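PDB 1RP3: RNA polymerase sigma factor SIGMA-28 (FliA) from Aquifex aeolicus, which probably directs RNA polymerase to flagellar promoters as a sigma factor, and is held here in an inactive conformation by the anti-sigma factor FlgM. Local coordinates for residues 26-31 against 74-79; 42-47 against 81-86; 189-194 against 211-216. All coordinates share one frame; numbering follows the deposited sequence.

Overall arrangement
Following the chain from its N terminus, helix 7-33 supplies residues 26-31, helix 42-58 supplies 42-47, and helix 66-85 returns to meet both. Contact 1 closes a loop when 74-79 packs against 26-31; contact 2 opens inside that loop and closes just beyond it, at 81-86, so the two cross. Their centres lie about 9 Å apart and they touch, for A29 packs on I42, L45 and I46. Together they bind the three helices of sigma region 2. Contact 3 comes later, closing a short loop within region 4 between helix 190-201 and the end of helix 206-212, its centre about 27 Å from that of contact 1 and 29 Å from that of contact 2.

Contact 1 of 3, residues 26-31 against 74-79; sequences KAIATN and LRIKGA
I76, the first residue of 74-79 to meet the other helix, offers its branch methyl to I28: I76 CG2 lies 3.8 Å from I28 CD1, with I28 CG2 at 4.1 Å from the same I76 CG2. Two beta-branched side chains suit this buried place, since their forks give each a broad apolar flank and little freedom to turn. In I28 the CG2 methyl is anti to the backbone N while CG1 lies beside that N (chi1 -68°), which spreads the two arms: CD1 goes to I76, while CG2 touches both I76 and K77.

The next residue, K77, also meets the CG2 methyl. Its CG is 3.7 Å from I28 CG2, the two side chains crossing at about a right angle. Lysine fits because its aliphatic stem can line an apolar surface while its charge is spent elsewhere: beyond CG the chain is extended, and NZ forms a salt bridge with the terminal carboxylate of T88 of FlgM and a hydrogen bond to the carbonyl of F86 of FlgM. One residue on, the carbonyl of G78 receives a weak hydrogen bond from R152.

Within 26-31, K26 O takes two donors of one residue, T30 N and T30 OG1, the hydroxyl at 2.9 Å and 47° out of the carbonyl plane, so the threonine satisfies its own polar group on its own helix.

The contact joins helix 7-33 to helix 66-85 in sigma region 2; helix 42-58 covers A29 and T30 through I46 and I42, and the FlgM chain packs on N31, L74 and K77.

Contact 2 of 3, residues 42-47 against 81-86; sequences IRDLIS and YDYLRS
L45 and L84 make the buried, wholly apolar part of this contact: L45 CD1 stands 4.0 Å from L84 CD2, the two leucines lying nearly perpendicular. The same L45 methyl lies at the edge of the Y83 ring, near its plane, with CD1 4.2 Å from Y83 CE2. Leucine suits both positions, being flexible enough to send a methyl inward from a CB that does not point straight at the partner. L36 touches both leucines, and F141 of helix 129-158 covers L84.

These leucines belong to the helical bundle of sigma region 2, where the short segments 42-47 and 81-85 approach to 10.0 Å between axes with their directions 127° apart.

The outer side is partly exposed, and its polar ends come near without bonding. D44 and Y83 meet obliquely, the carboxylate and ring planes 64° apart, and D44 OD2 stays 3.8 Å from Y83 OH, too far for a hydrogen bond; D44 CB also approaches that hydroxyl. Y83 has CG anti to its backbone N (chi1 158°), which carries the ring across to helix 42-58, where it stacks with Y48 as well. Aspartate and tyrosine suit this margin because each joins an apolar base to a polar end. Next to D44, R43 O is gripped from opposite faces of its plane by the amide and the hydroxyl of S47. Of these, S47 OG lies 2.7 Å from R43 O.

Contact 3 of 3, residues 189-194 against 211-216; sequences PEREKL and KILETS
The backbone bond from K193 N to P189 O, at 2.9 Å, starts the helix from which R191 and L194 reach across to L213. Proline suits P189, the N-cap, where its missing N-H costs the helix nothing. L213 lies where helix 206-212 gives way to the turn of the helix-turn-helix of sigma region 4, ahead of helix 217-236, a motif that in this family probably recognises promoter DNA.

L213 meets both partners and carries the largest share of the contact. The nitrogen R191 NH2 faces the fork of L213, 3.5 Å from both CD1 and CD2, with the guanidinium oblique to the leucine. The arginine gets there by bending at chi2 and chi3, its long chain letting a charged end stay at the surface while lying against an apolar group. L194 meets L213 tip to tip, CD2 to CD2 at 3.9 Å; chi1 of 167° swings L194 CG away from the backbone N, toward the turn. V74 of FlgM packs on L194, and K193 forms a salt bridge with D76 of FlgM. With an alanine in place of L213, the methyl of L194 would probably lose its mate, a gap would open between helix 190-201 and the turn, and the R191 guanidinium would be set free to swing.

After L213 the chain turns in a Schellman motif, with T215 N bonded to A210 O and E214 N weakly to K211 O, E214 taking the positive phi (56°) of the C-prime position. S216 then N-caps the following helix, its OG bonded to the backbone N of R219.

Contact 1 of 3, residues 26-31 against 74-79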
loop_
_atom_site.group_PDB
_atom_site.type_symbol
_atom_site.label_atom_id
_atom_site.label_comp_id
_atom_site.label_asym_id
_atom_site.label_seq_id
_atom_site.Cartn_x
_atom_site.Cartn_y
_atom_site.Cartn_z
ATOM N N LYS A 26 -0.959 8.264 -8.396
ATOM C CA LYS A 26 0.241 8.769 -7.742
ATOM C C LYS A 26 0.088 8.542 -6.247
ATOM O O LYS A 26 0.960 7.955 -5.607
ATOM C CB LYS A 26 0.384 10.271 -8.014
ATOM C CG LYS A 26 1.792 10.853 -7.987
ATOM C CD LYS A 26 2.626 10.369 -6.838
ATOM C CE LYS A 26 3.664 11.398 -6.416
ATOM N NZ LYS A 26 3.057 12.572 -5.697
ATOM N N ALA A 27 -1.042 8.984 -5.705
ATOM C CA ALA A 27 -1.321 8.859 -4.284
ATOM C C ALA A 27 -1.236 7.418 -3.776
ATOM O O ALA A 27 -0.615 7.141 -2.747
ATOM C CB ALA A 27 -2.658 9.444 -3.993
ATOM N N ILE A 28 -1.782 6.497 -4.566
ATOM C CA ILE A 28 -1.796 5.082 -4.225
ATOM C C ILE A 28 -0.394 4.483 -4.291
ATOM O O ILE A 28 0.000 3.734 -3.402
ATOM C CB ILE A 28 -2.803 4.307 -5.134
ATOM C CG1 ILE A 28 -4.226 4.757 -4.784
ATOM C CG2 ILE A 28 -2.672 2.801 -4.930
ATOM C CD1 ILE A 28 -5.300 4.339 -5.791
ATOM N N ALA A 29 0.368 4.842 -5.316
ATOM C CA ALA A 29 1.722 4.327 -5.479
ATOM C C ALA A 29 2.618 4.825 -4.354
ATOM O O ALA A 29 3.402 4.066 -3.778
ATOM C CB ALA A 29 2.276 4.741 -6.841
ATOM N N THR A 30 2.444 6.090 -3.991
ATOM C CA THR A 30 3.230 6.690 -2.921
ATOM C C THR A 30 2.921 5.982 -1.587
ATOM O O THR A 30 3.823 5.663 -0.816
ATOM C CB THR A 30 2.914 8.219 -2.797
ATOM O OG1 THR A 30 3.205 8.871 -4.037
ATOM C CG2 THR A 30 3.749 8.880 -1.707
ATOM N N ASN A 31 1.642 5.738 -1.325
ATOM C CA ASN A 31 1.231 5.092 -0.088
ATOM C C ASN A 31 1.736 3.661 0.024
ATOM O O ASN A 31 2.136 3.216 1.108
ATOM C CB ASN A 31 -0.280 5.147 0.071
ATOM C CG ASN A 31 -0.725 4.700 1.435
ATOM O OD1 ASN A 31 -1.444 3.715 1.562
ATOM N ND2 ASN A 31 -0.274 5.402 2.474
ATOM N N LEU A 74 -9.939 0.605 -6.724
ATOM C CA LEU A 74 -9.768 -0.816 -6.517
ATOM C C LEU A 74 -8.941 -1.470 -7.628
ATOM O O LEU A 74 -8.054 -2.289 -7.347
ATOM C CB LEU A 74 -11.143 -1.462 -6.403
ATOM C CG LEU A 74 -11.199 -2.964 -6.163
ATOM C CD1 LEU A 74 -10.513 -3.313 -4.837
ATOM C CD2 LEU A 74 -12.652 -3.388 -6.158
ATOM N N ARG A 75 -9.215 -1.110 -8.880
ATOM C CA ARG A 75 -8.470 -1.675 -10.005
ATOM C C ARG A 75 -7.010 -1.228 -10.032
ATOM O O ARG A 75 -6.129 -2.001 -10.406
ATOM C CB ARG A 75 -9.151 -1.350 -11.336
ATOM C CG ARG A 75 -10.569 -1.919 -11.481
ATOM C CD ARG A 75 -10.563 -3.434 -11.559
ATOM N NE ARG A 75 -9.628 -3.944 -12.565
ATOM C CZ ARG A 75 -9.907 -4.085 -13.865
ATOM N NH1 ARG A 75 -11.106 -3.758 -14.347
ATOM N NH2 ARG A 75 -8.975 -4.542 -14.696
ATOM N N ILE A 76 -6.756 0.012 -9.618
ATOM C CA ILE A 76 -5.404 0.562 -9.581
ATOM C C ILE A 76 -4.570 -0.234 -8.578
ATOM O O ILE A 76 -3.485 -0.701 -8.916
ATOM C CB ILE A 76 -5.414 2.071 -9.187
ATOM C CG1 ILE A 76 -6.037 2.901 -10.306
ATOM C CG2 ILE A 76 -4.005 2.565 -8.852
ATOM C CD1 ILE A 76 -6.352 4.328 -9.884
ATOM N N LYS A 77 -5.093 -0.397 -7.361
ATOM C CA LYS A 77 -4.399 -1.160 -6.313
ATOM C C LYS A 77 -4.178 -2.592 -6.793
ATOM O O LYS A 77 -3.079 -3.133 -6.675
ATOM C CB LYS A 77 -5.205 -1.159 -5.004
ATOM C CG LYS A 77 -5.325 0.223 -4.363
ATOM C CD LYS A 77 -5.941 0.198 -2.970
ATOM C CE LYS A 77 -5.904 1.595 -2.332
ATOM N NZ LYS A 77 -6.275 1.610 -0.882
ATOM N N GLY A 78 -5.202 -3.137 -7.453
ATOM C CA GLY A 78 -5.152 -4.490 -7.960
ATOM C C GLY A 78 -4.053 -4.675 -8.969
ATOM O O GLY A 78 -3.295 -5.633 -8.869
ATOM N N ALA A 79 -3.926 -3.739 -9.908
ATOM C CA ALA A 79 -2.888 -3.844 -10.932
ATOM C C ALA A 79 -1.496 -3.709 -10.336
ATOM O O ALA A 79 -0.556 -4.344 -10.799
ATOM C CB ALA A 79 -3.095 -2.796 -12.032
#

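Contact 2 of 3, residues 42-47 against 81-86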
loop_
_atom_site.group_PDB
_atom_site.type_symbol
_atom_site.label_atom_id
_atom_site.label_comp_id
_atom_site.label_asym_id
_atom_site.label_seq_id
_atom_site.Cartn_x
_atom_site.Cartn_y
_atom_site.Cartn_z
ATOM N N ILE A 42 9.093 3.898 -7.920
ATOM C CA ILE A 42 7.706 4.346 -7.914
ATOM C C ILE A 42 7.132 4.505 -9.310
ATOM O O ILE A 42 5.923 4.459 -9.497
ATOM C CB ILE A 42 7.503 5.653 -7.108
ATOM C CG1 ILE A 42 5.999 5.910 -6.901
ATOM C CG2 ILE A 42 8.186 6.828 -7.790
ATOM C CD1 ILE A 42 5.669 7.159 -6.119
ATOM N N ARG A 43 8.008 4.657 -10.296
ATOM C CA ARG A 43 7.571 4.808 -11.671
ATOM C C ARG A 43 7.026 3.483 -12.194
ATOM O O ARG A 43 6.117 3.474 -13.021
ATOM C CB ARG A 43 8.708 5.369 -12.537
ATOM C CG ARG A 43 9.073 6.833 -12.200
ATOM C CD ARG A 43 10.306 7.320 -12.988
ATOM N NE ARG A 43 11.456 6.422 -12.833
ATOM C CZ ARG A 43 12.549 6.452 -13.593
ATOM N NH1 ARG A 43 12.672 7.341 -14.569
ATOM N NH2 ARG A 43 13.487 5.539 -13.427
ATOM N N ASP A 44 7.535 2.369 -11.674
ATOM C CA ASP A 44 7.034 1.052 -12.080
ATOM C C ASP A 44 5.611 0.876 -11.547
ATOM O O ASP A 44 4.694 0.486 -12.295
ATOM C CB ASP A 44 7.933 -0.076 -11.563
ATOM C CG ASP A 44 9.198 -0.242 -12.386
ATOM O OD1 ASP A 44 9.186 0.080 -13.604
ATOM O OD2 ASP A 44 10.210 -0.711 -11.818
ATOM N N LEU A 45 5.433 1.236 -10.274
ATOM C CA LEU A 45 4.144 1.152 -9.604
ATOM C C LEU A 45 3.143 2.002 -10.365
ATOM O O LEU A 45 2.065 1.539 -10.711
ATOM C CB LEU A 45 4.255 1.668 -8.165
ATOM C CG LEU A 45 4.786 0.784 -7.031
ATOM C CD1 LEU A 45 5.542 -0.390 -7.529
ATOM C CD2 LEU A 45 5.662 1.614 -6.152
ATOM N N ILE A 46 3.508 3.251 -10.630
ATOM C CA ILE A 46 2.633 4.155 -11.359
ATOM C C ILE A 46 2.320 3.593 -12.736
ATOM O O ILE A 46 1.172 3.633 -13.179
ATOM C CB ILE A 46 3.259 5.555 -11.499
ATOM C CG1 ILE A 46 3.396 6.197 -10.121
ATOM C CG2 ILE A 46 2.394 6.459 -12.411
ATOM C CD1 ILE A 46 4.056 7.568 -10.167
ATOM N N SER A 47 3.336 3.040 -13.393
ATOM C CA SER A 47 3.153 2.468 -14.725
ATOM C C SER A 47 2.045 1.440 -14.730
ATOM O O SER A 47 1.083 1.585 -15.469
ATOM C CB SER A 47 4.443 1.857 -15.238
ATOM O OG SER A 47 5.339 2.887 -15.562
ATOM N N TYR A 81 -0.611 -4.477 -7.107
ATOM C CA TYR A 81 -0.329 -5.688 -6.334
ATOM C C TYR A 81 -0.125 -6.879 -7.269
ATOM O O TYR A 81 0.649 -7.792 -6.958
ATOM C CB TYR A 81 -1.434 -5.959 -5.305
ATOM C CG TYR A 81 -1.340 -5.059 -4.093
ATOM C CD1 TYR A 81 -0.311 -5.218 -3.165
ATOM C CD2 TYR A 81 -2.245 -4.027 -3.897
ATOM C CE1 TYR A 81 -0.187 -4.370 -2.074
ATOM C CE2 TYR A 81 -2.132 -3.174 -2.817
ATOM C CZ TYR A 81 -1.100 -3.354 -1.906
ATOM O OH TYR A 81 -1.002 -2.531 -0.813
ATOM N N ASP A 82 -0.785 -6.852 -8.428
ATOM C CA ASP A 82 -0.629 -7.917 -9.419
ATOM C C ASP A 82 0.824 -7.967 -9.848
ATOM O O ASP A 82 1.392 -9.050 -10.022
ATOM C CB ASP A 82 -1.468 -7.663 -10.680
ATOM C CG ASP A 82 -2.913 -8.142 -10.548
ATOM O OD1 ASP A 82 -3.208 -8.947 -9.637
ATOM O OD2 ASP A 82 -3.759 -7.698 -11.365
ATOM N N TYR A 83 1.405 -6.787 -10.060
ATOM C CA TYR A 83 2.788 -6.701 -10.481
ATOM C C TYR A 83 3.746 -7.032 -9.331
ATOM O O TYR A 83 4.712 -7.765 -9.525
ATOM C CB TYR A 83 3.097 -5.316 -11.063
ATOM C CG TYR A 83 4.566 -4.953 -11.024
ATOM C CD1 TYR A 83 5.483 -5.594 -11.855
ATOM C CD2 TYR A 83 5.041 -3.981 -10.147
ATOM C CE1 TYR A 83 6.835 -5.276 -11.819
ATOM C CE2 TYR A 83 6.387 -3.660 -10.104
ATOM C CZ TYR A 83 7.282 -4.311 -10.941
ATOM O OH TYR A 83 8.629 -4.009 -10.882
ATOM N N LEU A 84 3.486 -6.489 -8.149
ATOM C CA LEU A 84 4.360 -6.753 -7.016
ATOM C C LEU A 84 4.369 -8.230 -6.635
ATOM O O LEU A 84 5.397 -8.766 -6.235
ATOM C CB LEU A 84 3.972 -5.877 -5.825
ATOM C CG LEU A 84 4.239 -4.383 -6.017
ATOM C CD1 LEU A 84 3.526 -3.581 -4.944
ATOM C CD2 LEU A 84 5.736 -4.130 -5.999
ATOM N N ARG A 85 3.233 -8.896 -6.810
ATOM C CA ARG A 85 3.120 -10.312 -6.491
ATOM C C ARG A 85 3.861 -11.188 -7.506
ATOM O O ARG A 85 4.226 -12.322 -7.206
ATOM C CB ARG A 85 1.648 -10.713 -6.412
ATOM C CG ARG A 85 1.400 -12.154 -6.006
ATOM C CD ARG A 85 -0.066 -12.388 -5.693
ATOM N NE ARG A 85 -0.450 -11.834 -4.399
ATOM C CZ ARG A 85 -1.308 -10.825 -4.233
ATOM N NH1 ARG A 85 -1.872 -10.246 -5.288
ATOM N NH2 ARG A 85 -1.629 -10.413 -3.010
ATOM N N SER A 86 4.120 -10.656 -8.695
ATOM C CA SER A 86 4.829 -11.428 -9.712
ATOM C C SER A 86 6.319 -11.414 -9.411
ATOM O O SER A 86 7.101 -12.089 -10.084
ATOM C CB SER A 86 4.555 -10.887 -11.122
ATOM O OG SER A 86 5.261 -9.687 -11.366
#

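Contact 3 of 3, residues 189-194 against 211-216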
loop_
_atom_site.group_PDB
_atom_site.type_symbol
_atom_site.label_atom_id
_atom_site.label_comp_id
_atom_site.label_asym_id
_atom_site.label_seq_id
_atom_site.Cartn_x
_atom_site.Cartn_y
_atom_site.Cartn_z
ATOM N N PRO A 189 -2.291 -8.037 20.331
ATOM C CA PRO A 189 -1.672 -7.580 21.578
ATOM C C PRO A 189 -1.534 -6.060 21.512
ATOM O O PRO A 189 -1.363 -5.494 20.430
ATOM C CB PRO A 189 -0.304 -8.258 21.542
ATOM C CG PRO A 189 -0.589 -9.528 20.813
ATOM C CD PRO A 189 -1.440 -9.039 19.670
ATOM N N GLU A 190 -1.597 -5.404 22.666
ATOM C CA GLU A 190 -1.500 -3.949 22.730
ATOM C C GLU A 190 -0.333 -3.373 21.935
ATOM O O GLU A 190 -0.503 -2.396 21.214
ATOM C CB GLU A 190 -1.429 -3.482 24.187
ATOM N N ARG A 191 0.835 -4.001 22.037
ATOM C CA ARG A 191 2.027 -3.526 21.344
ATOM C C ARG A 191 1.868 -3.594 19.826
ATOM O O ARG A 191 2.171 -2.631 19.129
ATOM C CB ARG A 191 3.249 -4.333 21.786
ATOM C CG ARG A 191 4.526 -3.507 21.919
ATOM C CD ARG A 191 4.530 -2.690 23.202
ATOM N NE ARG A 191 4.667 -1.248 22.983
ATOM C CZ ARG A 191 5.668 -0.674 22.301
ATOM N NH1 ARG A 191 6.660 -1.401 21.743
ATOM N NH2 ARG A 191 5.684 0.648 22.163
ATOM N N GLU A 192 1.371 -4.726 19.332
ATOM C CA GLU A 192 1.163 -4.927 17.900
ATOM C C GLU A 192 0.099 -3.983 17.334
ATOM O O GLU A 192 0.300 -3.363 16.284
ATOM C CB GLU A 192 0.775 -6.379 17.615
ATOM C CG GLU A 192 1.879 -7.390 17.894
ATOM C CD GLU A 192 1.453 -8.830 17.623
ATOM O OE1 GLU A 192 0.431 -9.046 16.929
ATOM O OE2 GLU A 192 2.145 -9.750 18.112
ATOM N N LYS A 193 -1.022 -3.877 18.042
ATOM C CA LYS A 193 -2.131 -3.017 17.656
ATOM C C LYS A 193 -1.644 -1.579 17.530
ATOM O O LYS A 193 -1.977 -0.897 16.562
ATOM C CB LYS A 193 -3.243 -3.125 18.700
ATOM C CG LYS A 193 -4.538 -2.413 18.351
ATOM C CD LYS A 193 -5.634 -2.703 19.386
ATOM C CE LYS A 193 -6.000 -4.185 19.407
ATOM N NZ LYS A 193 -6.971 -4.530 20.486
ATOM N N LEU A 194 -0.820 -1.143 18.483
ATOM C CA LEU A 194 -0.260 0.215 18.478
ATOM C C LEU A 194 0.618 0.436 17.249
ATOM O O LEU A 194 0.580 1.500 16.640
ATOM C CB LEU A 194 0.563 0.470 19.751
ATOM C CG LEU A 194 1.476 1.711 19.788
ATOM C CD1 LEU A 194 0.682 3.000 19.590
ATOM C CD2 LEU A 194 2.238 1.764 21.100
ATOM N N LYS A 211 11.222 5.733 15.623
ATOM C CA LYS A 211 11.591 6.951 16.335
ATOM C C LYS A 211 10.558 7.282 17.411
ATOM O O LYS A 211 10.909 7.659 18.531
ATOM C CB LYS A 211 11.739 8.111 15.344
ATOM C CG LYS A 211 12.872 7.904 14.339
ATOM C CD LYS A 211 12.721 8.735 13.062
ATOM C CE LYS A 211 12.836 10.237 13.301
ATOM N NZ LYS A 211 12.738 10.981 12.007
ATOM N N ILE A 212 9.285 7.092 17.078
ATOM C CA ILE A 212 8.199 7.363 18.010
ATOM C C ILE A 212 8.268 6.415 19.203
ATOM O O ILE A 212 8.239 6.861 20.347
ATOM C CB ILE A 212 6.809 7.238 17.315
ATOM C CG1 ILE A 212 6.713 8.220 16.151
ATOM C CG2 ILE A 212 5.696 7.546 18.284
ATOM C CD1 ILE A 212 5.477 8.043 15.317
ATOM N N LEU A 213 8.376 5.115 18.943
ATOM C CA LEU A 213 8.427 4.132 20.028
ATOM C C LEU A 213 9.796 3.977 20.709
ATOM O O LEU A 213 9.953 3.176 21.645
ATOM C CB LEU A 213 7.887 2.779 19.557
ATOM C CG LEU A 213 6.442 2.828 19.045
ATOM C CD1 LEU A 213 5.949 1.422 18.725
ATOM C CD2 LEU A 213 5.537 3.487 20.083
ATOM N N GLU A 214 10.763 4.778 20.262
ATOM C CA GLU A 214 12.119 4.773 20.805
ATOM C C GLU A 214 12.795 3.400 20.757
ATOM O O GLU A 214 13.512 3.023 21.685
ATOM C CB GLU A 214 12.119 5.322 22.231
ATOM N N THR A 215 12.561 2.654 19.681
ATOM C CA THR A 215 13.168 1.339 19.528
ATOM C C THR A 215 13.864 1.241 18.169
ATOM O O THR A 215 14.074 2.261 17.501
ATOM C CB THR A 215 12.114 0.220 19.668
ATOM O OG1 THR A 215 12.762 -1.064 19.701
ATOM C CG2 THR A 215 11.136 0.272 18.504
ATOM N N SER A 216 14.239 0.020 17.777
ATOM C CA SER A 216 14.902 -0.231 16.494
ATOM C C SER A 216 13.889 -0.508 15.381
ATOM O O SER A 216 12.728 -0.811 15.647
ATOM C CB SER A 216 15.811 -1.451 16.600
ATOM O OG SER A 216 15.027 -2.626 16.744
#